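Local coordinates for protein Na Glutathione S-transferase 2 (Necator americanus, PDB 2ON5) that binds glutathione and probably conjugates it to electrophilic compounds, as a dimeric hookworm glutathione S-transferase, at residues 84-98 against 149-163. Numbering follows the deposited sequence.
With GSH (glutathione), chain B; EDO (1,2-ethanediol), chain P.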
loop_
_atom_site.group_PDB
_atom_site.type_symbol
_atom_site.label_atom_id
_atom_site.label_comp_id
_atom_site.label_asym_id
_atom_site.label_seq_id
_atom_site.Cartn_x
_atom_site.Cartn_y
_atom_site.Cartn_z
ATOM N N GLU A 84 15.437 5.891 -4.890
ATOM C CA GLU A 84 15.124 4.656 -5.606
ATOM C C GLU A 84 14.206 3.766 -4.770
ATOM O O GLU A 84 13.288 3.137 -5.313
ATOM C CB GLU A 84 16.408 3.903 -5.946
ATOM C CG GLU A 84 16.244 2.868 -7.016
ATOM C CD GLU A 84 17.551 2.181 -7.402
ATOM O OE1 GLU A 84 17.789 1.064 -6.869
ATOM O OE2 GLU A 84 18.303 2.754 -8.239
ATOM N N GLU A 85 14.455 3.696 -3.457
ATOM C CA GLU A 85 13.542 2.954 -2.555
ATOM C C GLU A 85 12.112 3.472 -2.669
ATOM O O GLU A 85 11.151 2.694 -2.645
ATOM C CB GLU A 85 14.007 3.052 -1.110
ATOM C CG GLU A 85 15.269 2.289 -0.804
ATOM C CD GLU A 85 15.637 2.415 0.653
ATOM O OE1 GLU A 85 15.057 1.692 1.477
ATOM O OE2 GLU A 85 16.454 3.294 0.972
ATOM N N ALA A 86 11.981 4.790 -2.817
ATOM C CA ALA A 86 10.666 5.412 -2.958
ATOM C C ALA A 86 10.068 5.020 -4.295
ATOM O O ALA A 86 8.878 4.706 -4.355
ATOM C CB ALA A 86 10.758 6.916 -2.824
ATOM N N LEU A 87 10.886 5.028 -5.355
ATOM C CA LEU A 87 10.418 4.644 -6.704
ATOM C C LEU A 87 9.952 3.193 -6.695
ATOM O O LEU A 87 8.897 2.853 -7.245
ATOM C CB LEU A 87 11.502 4.882 -7.745
ATOM C CG LEU A 87 11.688 6.376 -8.079
ATOM C CD1 LEU A 87 12.928 6.553 -8.985
ATOM C CD2 LEU A 87 10.396 6.914 -8.763
ATOM N N VAL A 88 10.712 2.352 -6.010
ATOM C CA VAL A 88 10.300 0.929 -5.830
ATOM C C VAL A 88 8.926 0.816 -5.141
ATOM O O VAL A 88 8.035 0.081 -5.622
ATOM C CB VAL A 88 11.379 0.118 -5.074
ATOM C CG1 VAL A 88 10.858 -1.343 -4.705
ATOM C CG2 VAL A 88 12.657 0.038 -5.918
ATOM N N ASP A 89 8.758 1.540 -4.030
ATOM C CA ASP A 89 7.469 1.651 -3.339
ATOM C C ASP A 89 6.330 2.075 -4.259
ATOM O O ASP A 89 5.238 1.497 -4.199
ATOM C CB ASP A 89 7.542 2.635 -2.155
ATOM C CG ASP A 89 8.423 2.140 -1.014
ATOM O OD1 ASP A 89 8.928 1.004 -1.107
ATOM O OD2 ASP A 89 8.541 2.887 -0.002
ATOM N N SER A 90 6.558 3.105 -5.071
ATOM C CA SER A 90 5.485 3.614 -5.971
ATOM C C SER A 90 5.028 2.556 -6.995
ATOM O O SER A 90 3.820 2.431 -7.266
ATOM C CB SER A 90 5.937 4.915 -6.672
ATOM O OG SER A 90 6.861 4.673 -7.713
ATOM N N VAL A 91 5.983 1.795 -7.542
ATOM C CA VAL A 91 5.675 0.667 -8.434
ATOM C C VAL A 91 4.895 -0.420 -7.699
ATOM O O VAL A 91 3.890 -0.956 -8.244
ATOM C CB VAL A 91 6.958 0.067 -9.131
ATOM C CG1 VAL A 91 6.610 -1.197 -9.963
ATOM C CG2 VAL A 91 7.603 1.111 -10.060
ATOM N N ALA A 92 5.337 -0.749 -6.475
ATOM C CA ALA A 92 4.656 -1.771 -5.686
ATOM C C ALA A 92 3.236 -1.333 -5.374
ATOM O O ALA A 92 2.319 -2.149 -5.380
ATOM C CB ALA A 92 5.441 -2.064 -4.368
ATOM N N ASP A 93 3.065 -0.043 -5.088
ATOM C CA ASP A 93 1.740 0.509 -4.824
ATOM C C ASP A 93 0.856 0.477 -6.064
ATOM O O ASP A 93 -0.344 0.192 -5.959
ATOM C CB ASP A 93 1.825 1.938 -4.279
ATOM C CG ASP A 93 1.983 1.981 -2.764
ATOM O OD1 ASP A 93 1.973 0.909 -2.117
ATOM O OD2 ASP A 93 2.109 3.103 -2.222
ATOM N N GLN A 94 1.421 0.755 -7.230
ATOM C CA GLN A 94 0.640 0.632 -8.475
ATOM C C GLN A 94 0.214 -0.836 -8.734
ATOM O O GLN A 94 -0.943 -1.120 -9.128
ATOM C CB GLN A 94 1.405 1.196 -9.682
ATOM C CG GLN A 94 0.563 1.193 -10.981
ATOM C CD GLN A 94 -0.477 2.316 -10.978
ATOM O OE1 GLN A 94 -0.479 3.180 -10.099
ATOM N NE2 GLN A 94 -1.387 2.295 -11.965
ATOM N N TYR A 95 1.144 -1.751 -8.521
ATOM C CA TYR A 95 0.840 -3.204 -8.500
ATOM C C TYR A 95 -0.317 -3.579 -7.539
ATOM O O TYR A 95 -1.199 -4.373 -7.892
ATOM C CB TYR A 95 2.099 -3.976 -8.116
ATOM C CG TYR A 95 1.845 -5.475 -7.941
ATOM C CD1 TYR A 95 1.703 -6.306 -9.054
ATOM C CD2 TYR A 95 1.736 -6.037 -6.663
ATOM C CE1 TYR A 95 1.465 -7.717 -8.888
ATOM C CE2 TYR A 95 1.493 -7.435 -6.474
ATOM C CZ TYR A 95 1.358 -8.252 -7.591
ATOM O OH TYR A 95 1.108 -9.598 -7.448
ATOM N N LYS A 96 -0.285 -3.043 -6.317
ATOM C CA LYS A 96 -1.328 -3.274 -5.325
ATOM C C LYS A 96 -2.684 -2.759 -5.829
ATOM O O LYS A 96 -3.698 -3.456 -5.664
ATOM C CB LYS A 96 -0.996 -2.616 -3.983
ATOM C CG LYS A 96 -2.048 -2.864 -2.915
ATOM C CD LYS A 96 -1.627 -2.275 -1.578
ATOM C CE LYS A 96 -1.975 -3.230 -0.465
ATOM N NZ LYS A 96 -1.111 -2.949 0.701
ATOM N N ASP A 97 -2.697 -1.562 -6.435
ATOM C CA ASP A 97 -3.927 -1.029 -7.087
ATOM C C ASP A 97 -4.477 -1.986 -8.156
ATOM O O ASP A 97 -5.690 -2.233 -8.229
ATOM C CB ASP A 97 -3.659 0.351 -7.741
ATOM C CG ASP A 97 -3.523 1.493 -6.720
ATOM O OD1 ASP A 97 -3.151 2.621 -7.131
ATOM O OD2 ASP A 97 -3.782 1.272 -5.516
ATOM N N TYR A 98 -3.592 -2.488 -9.013
ATOM C CA TYR A 98 -3.973 -3.453 -10.073
ATOM C C TYR A 98 -4.549 -4.739 -9.493
ATOM O O TYR A 98 -5.606 -5.224 -9.941
ATOM C CB TYR A 98 -2.753 -3.756 -10.951
ATOM C CG TYR A 98 -2.836 -5.030 -11.792
ATOM C CD1 TYR A 98 -3.605 -5.073 -12.958
ATOM C CD2 TYR A 98 -2.119 -6.174 -11.427
ATOM C CE1 TYR A 98 -3.676 -6.239 -13.743
ATOM C CE2 TYR A 98 -2.168 -7.333 -12.200
ATOM C CZ TYR A 98 -2.955 -7.362 -13.355
ATOM O OH TYR A 98 -3.023 -8.516 -14.126
ATOM N N VAL A 149 12.975 -0.850 -11.511
ATOM C CA VAL A 149 13.652 0.338 -10.971
ATOM C C VAL A 149 15.128 0.015 -10.751
ATOM O O VAL A 149 15.464 -0.973 -10.099
ATOM C CB VAL A 149 13.037 0.832 -9.645
ATOM C CG1 VAL A 149 13.697 2.132 -9.197
ATOM C CG2 VAL A 149 11.525 1.057 -9.777
ATOM N N GLY A 150 16.015 0.846 -11.299
ATOM C CA GLY A 150 17.445 0.635 -11.081
ATOM C C GLY A 150 18.004 -0.564 -11.837
ATOM O O GLY A 150 17.365 -1.091 -12.772
ATOM N N ASP A 151 19.194 -0.999 -11.427
ATOM C CA ASP A 151 19.970 -1.948 -12.191
ATOM C C ASP A 151 19.929 -3.335 -11.571
ATOM O O ASP A 151 20.489 -4.263 -12.136
ATOM C CB ASP A 151 21.435 -1.471 -12.321
ATOM C CG ASP A 151 21.588 -0.209 -13.175
ATOM O OD1 ASP A 151 22.577 0.528 -12.965
ATOM O OD2 ASP A 151 20.747 0.043 -14.060
ATOM N N SER A 152 19.272 -3.492 -10.418
ATOM C CA SER A 152 19.237 -4.798 -9.766
ATOM C C SER A 152 17.823 -5.166 -9.274
ATOM O O SER A 152 16.949 -4.299 -9.211
ATOM C CB SER A 152 20.252 -4.839 -8.613
ATOM O OG SER A 152 19.938 -3.870 -7.636
ATOM N N VAL A 153 17.614 -6.449 -8.961
ATOM C CA VAL A 153 16.278 -6.962 -8.575
ATOM C C VAL A 153 15.775 -6.333 -7.277
ATOM O O VAL A 153 16.541 -6.156 -6.323
ATOM C CB VAL A 153 16.232 -8.526 -8.510
ATOM C CG1 VAL A 153 17.048 -9.088 -7.312
ATOM C CG2 VAL A 153 14.764 -9.038 -8.487
ATOM N N THR A 154 14.490 -5.974 -7.257
ATOM C CA THR A 154 13.849 -5.466 -6.053
ATOM C C THR A 154 12.550 -6.220 -5.775
ATOM O O THR A 154 12.082 -7.004 -6.611
ATOM C CB THR A 154 13.514 -3.943 -6.128
ATOM O OG1 THR A 154 12.474 -3.734 -7.076
ATOM C CG2 THR A 154 14.756 -3.122 -6.450
ATOM N N TYR A 155 11.946 -5.968 -4.620
ATOM C CA TYR A 155 10.690 -6.691 -4.319
ATOM C C TYR A 155 9.562 -6.350 -5.298
ATOM O O TYR A 155 8.626 -7.143 -5.485
ATOM C CB TYR A 155 10.281 -6.544 -2.846
ATOM C CG TYR A 155 9.694 -5.203 -2.478
ATOM C CD1 TYR A 155 8.323 -4.996 -2.578
ATOM C CD2 TYR A 155 10.497 -4.145 -2.025
ATOM C CE1 TYR A 155 7.751 -3.763 -2.259
ATOM C CE2 TYR A 155 9.923 -2.893 -1.691
ATOM C CZ TYR A 155 8.548 -2.725 -1.824
ATOM O OH TYR A 155 7.939 -1.530 -1.527
ATOM N N ALA A 156 9.643 -5.181 -5.940
ATOM C CA ALA A 156 8.642 -4.864 -6.954
ATOM C C ALA A 156 8.778 -5.830 -8.162
ATOM O O ALA A 156 7.769 -6.262 -8.716
ATOM C CB ALA A 156 8.747 -3.391 -7.392
ATOM N N ASP A 157 10.016 -6.150 -8.559
ATOM C CA ASP A 157 10.267 -7.160 -9.605
ATOM C C ASP A 157 9.651 -8.516 -9.227
ATOM O O ASP A 157 9.018 -9.185 -10.054
ATOM C CB ASP A 157 11.754 -7.319 -9.874
ATOM C CG ASP A 157 12.378 -6.047 -10.430
ATOM O OD1 ASP A 157 13.286 -5.509 -9.752
ATOM O OD2 ASP A 157 11.899 -5.584 -11.507
ATOM N N LEU A 158 9.835 -8.891 -7.970
ATOM C CA LEU A 158 9.403 -10.197 -7.509
ATOM C C LEU A 158 7.895 -10.251 -7.572
ATOM O O LEU A 158 7.346 -11.238 -8.055
ATOM C CB LEU A 158 9.918 -10.488 -6.085
ATOM C CG LEU A 158 11.450 -10.533 -5.879
ATOM C CD1 LEU A 158 11.868 -10.723 -4.401
ATOM C CD2 LEU A 158 12.093 -11.622 -6.744
ATOM N N CYS A 159 7.237 -9.164 -7.139
ATOM C CA CYS A 159 5.757 -9.079 -7.197
ATOM C C CYS A 159 5.275 -9.254 -8.629
ATOM O O CYS A 159 4.379 -10.061 -8.892
ATOM C CB CYS A 159 5.221 -7.745 -6.643
ATOM S SG CYS A 159 5.388 -7.605 -4.849
ATOM N N LEU A 160 5.836 -8.476 -9.556
ATOM C CA LEU A 160 5.357 -8.554 -10.944
ATOM C C LEU A 160 5.639 -9.903 -11.634
ATOM O O LEU A 160 4.725 -10.478 -12.276
ATOM C CB LEU A 160 5.896 -7.389 -11.791
ATOM C CG LEU A 160 5.372 -7.323 -13.223
ATOM C CD1 LEU A 160 3.868 -7.029 -13.254
ATOM C CD2 LEU A 160 6.194 -6.314 -14.024
ATOM N N ALA A 161 6.889 -10.367 -11.561
ATOM C CA ALA A 161 7.299 -11.651 -12.183
ATOM C C ALA A 161 6.445 -12.803 -11.635
ATOM O O ALA A 161 5.967 -13.688 -12.386
ATOM C CB ALA A 161 8.809 -11.931 -11.915
ATOM N N GLU A 162 6.235 -12.797 -10.325
ATOM C CA GLU A 162 5.403 -13.852 -9.687
ATOM C C GLU A 162 3.955 -13.807 -10.184
ATOM O O GLU A 162 3.405 -14.823 -10.583
ATOM C CB GLU A 162 5.477 -13.784 -8.152
ATOM C CG GLU A 162 4.567 -14.757 -7.409
ATOM C CD GLU A 162 4.728 -16.212 -7.847
ATOM O OE1 GLU A 162 5.871 -16.691 -8.029
ATOM O OE2 GLU A 162 3.697 -16.883 -7.962
ATOM N N HIS A 163 3.361 -12.617 -10.187
ATOM C CA HIS A 163 2.001 -12.473 -10.672
ATOM C C HIS A 163 1.874 -12.919 -12.113
ATOM O O HIS A 163 1.032 -13.783 -12.436
ATOM C CB HIS A 163 1.504 -11.011 -10.574
ATOM C CG HIS A 163 0.171 -10.823 -11.225
ATOM N ND1 HIS A 163 0.006 -10.168 -12.428
ATOM C CD2 HIS A 163 -1.051 -11.284 -10.874
ATOM C CE1 HIS A 163 -1.271 -10.212 -12.775
ATOM N NE2 HIS A 163 -1.930 -10.893 -11.854
HETATM N N1 GSH B . -3.047 4.347 -4.783
HETATM C CA1 GSH B . -3.547 5.735 -4.869
HETATM C C1 GSH B . -2.557 6.650 -4.158
HETATM O O11 GSH B . -1.972 7.644 -4.638
HETATM O O12 GSH B . -2.339 6.373 -2.978
HETATM C CB1 GSH B . -3.987 6.090 -6.304
HETATM C CG1 GSH B . -4.037 7.573 -6.672
HETATM C CD1 GSH B . -5.441 8.027 -7.055
HETATM O OE1 GSH B . -6.561 7.167 -6.988
HETATM N N2 GSH B . -5.547 9.298 -7.450
HETATM C CA2 GSH B . -6.803 9.910 -7.855
HETATM C C2 GSH B . -6.824 10.344 -9.299
HETATM O O2 GSH B . -5.636 10.697 -9.935
HETATM C CB2 GSH B . -7.005 11.109 -6.955
HETATM S SG2 GSH B . -7.686 10.637 -5.353
HETATM N N3 GSH B . -8.001 10.379 -9.941
HETATM C CA3 GSH B . -8.158 11.004 -11.243
HETATM C C3 GSH B . -7.888 10.093 -12.424
HETATM O O31 GSH B . -7.952 10.545 -13.598
HETATM O O32 GSH B . -7.602 8.886 -12.267
HETATM C C1 EDO P . -0.667 -9.714 -4.246
HETATM O O1 EDO P . -0.090 -10.153 -5.461
HETATM C C2 EDO P . 0.079 -8.477 -3.763
HETATM O O2 EDO P . -0.845 -7.414 -3.738
HETATM O O HOH W 1 20.227 0.816 -9.517
HETATM O O HOH W 2 3.110 -11.689 -6.668
#
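Two groups grip Asp89 OD1: the phenol of Tyr155, whose OH donates across the contact at 2.8 Å, and NE of Arg69 of the same chain, in a salt bridge. The phenol meets this oxygen from above the carboxylate plane, 37° out of it, while Asp89 OD2 forms a salt bridge with Arg69 of the second subunit. Tyrosine suits its place because its length carries a donor from segment 155-163 to a carboxylate facing the dimer interface. The ring rises between the backbone N and carbonyl carbon of Tyr155 (chi1 75°), bringing CE2 to 3.5 Å from Val88 CG1 and CE1 to 3.6 Å from Ala92 CB. Small residues let the backbones close in here: the CA atoms of Ala92 and Ala156 are 5.2 Å apart, and Ala156 CB rests against CG1 of both Val88 and Val91. Before the helix, Val149 wedges its short apolar branches among Glu84 CG, Leu87 CB, Val88 and Val91. The extended Glu84 chain reaches past it; OE1 accepts from Lys80 N, and a water links OE2 to Asp151 N. Gly150, with positive phi (72°), suits a turn whose CA lies 3.6 Å from Glu84 OE2. Thr154 and Asp157 form a capping box: Asp157 OD1 accepts from Thr154 N at 2.8 Å through its anti lone pair, and Thr154 OG1, at the N-cap, accepts a weak bond from Ala156 N. Farther along, Cys159 CB lies over one face of the Tyr95 ring, a CH-pi contact 3.9 Å from the centroid, while His163 CB meets the ring edge. A water bridges Tyr95 OH and Cys159 O. Nearby, Asp97 OD1 accepts from glutathione N1 at 2.9 Å, the ligand being held mainly by the second subunit. The nearly parallel helical segments 84-98 and 155-163, on helices 82-101 and 155-168, belong to the all-helical C-terminal domain characteristic of the glutathione S-transferase fold.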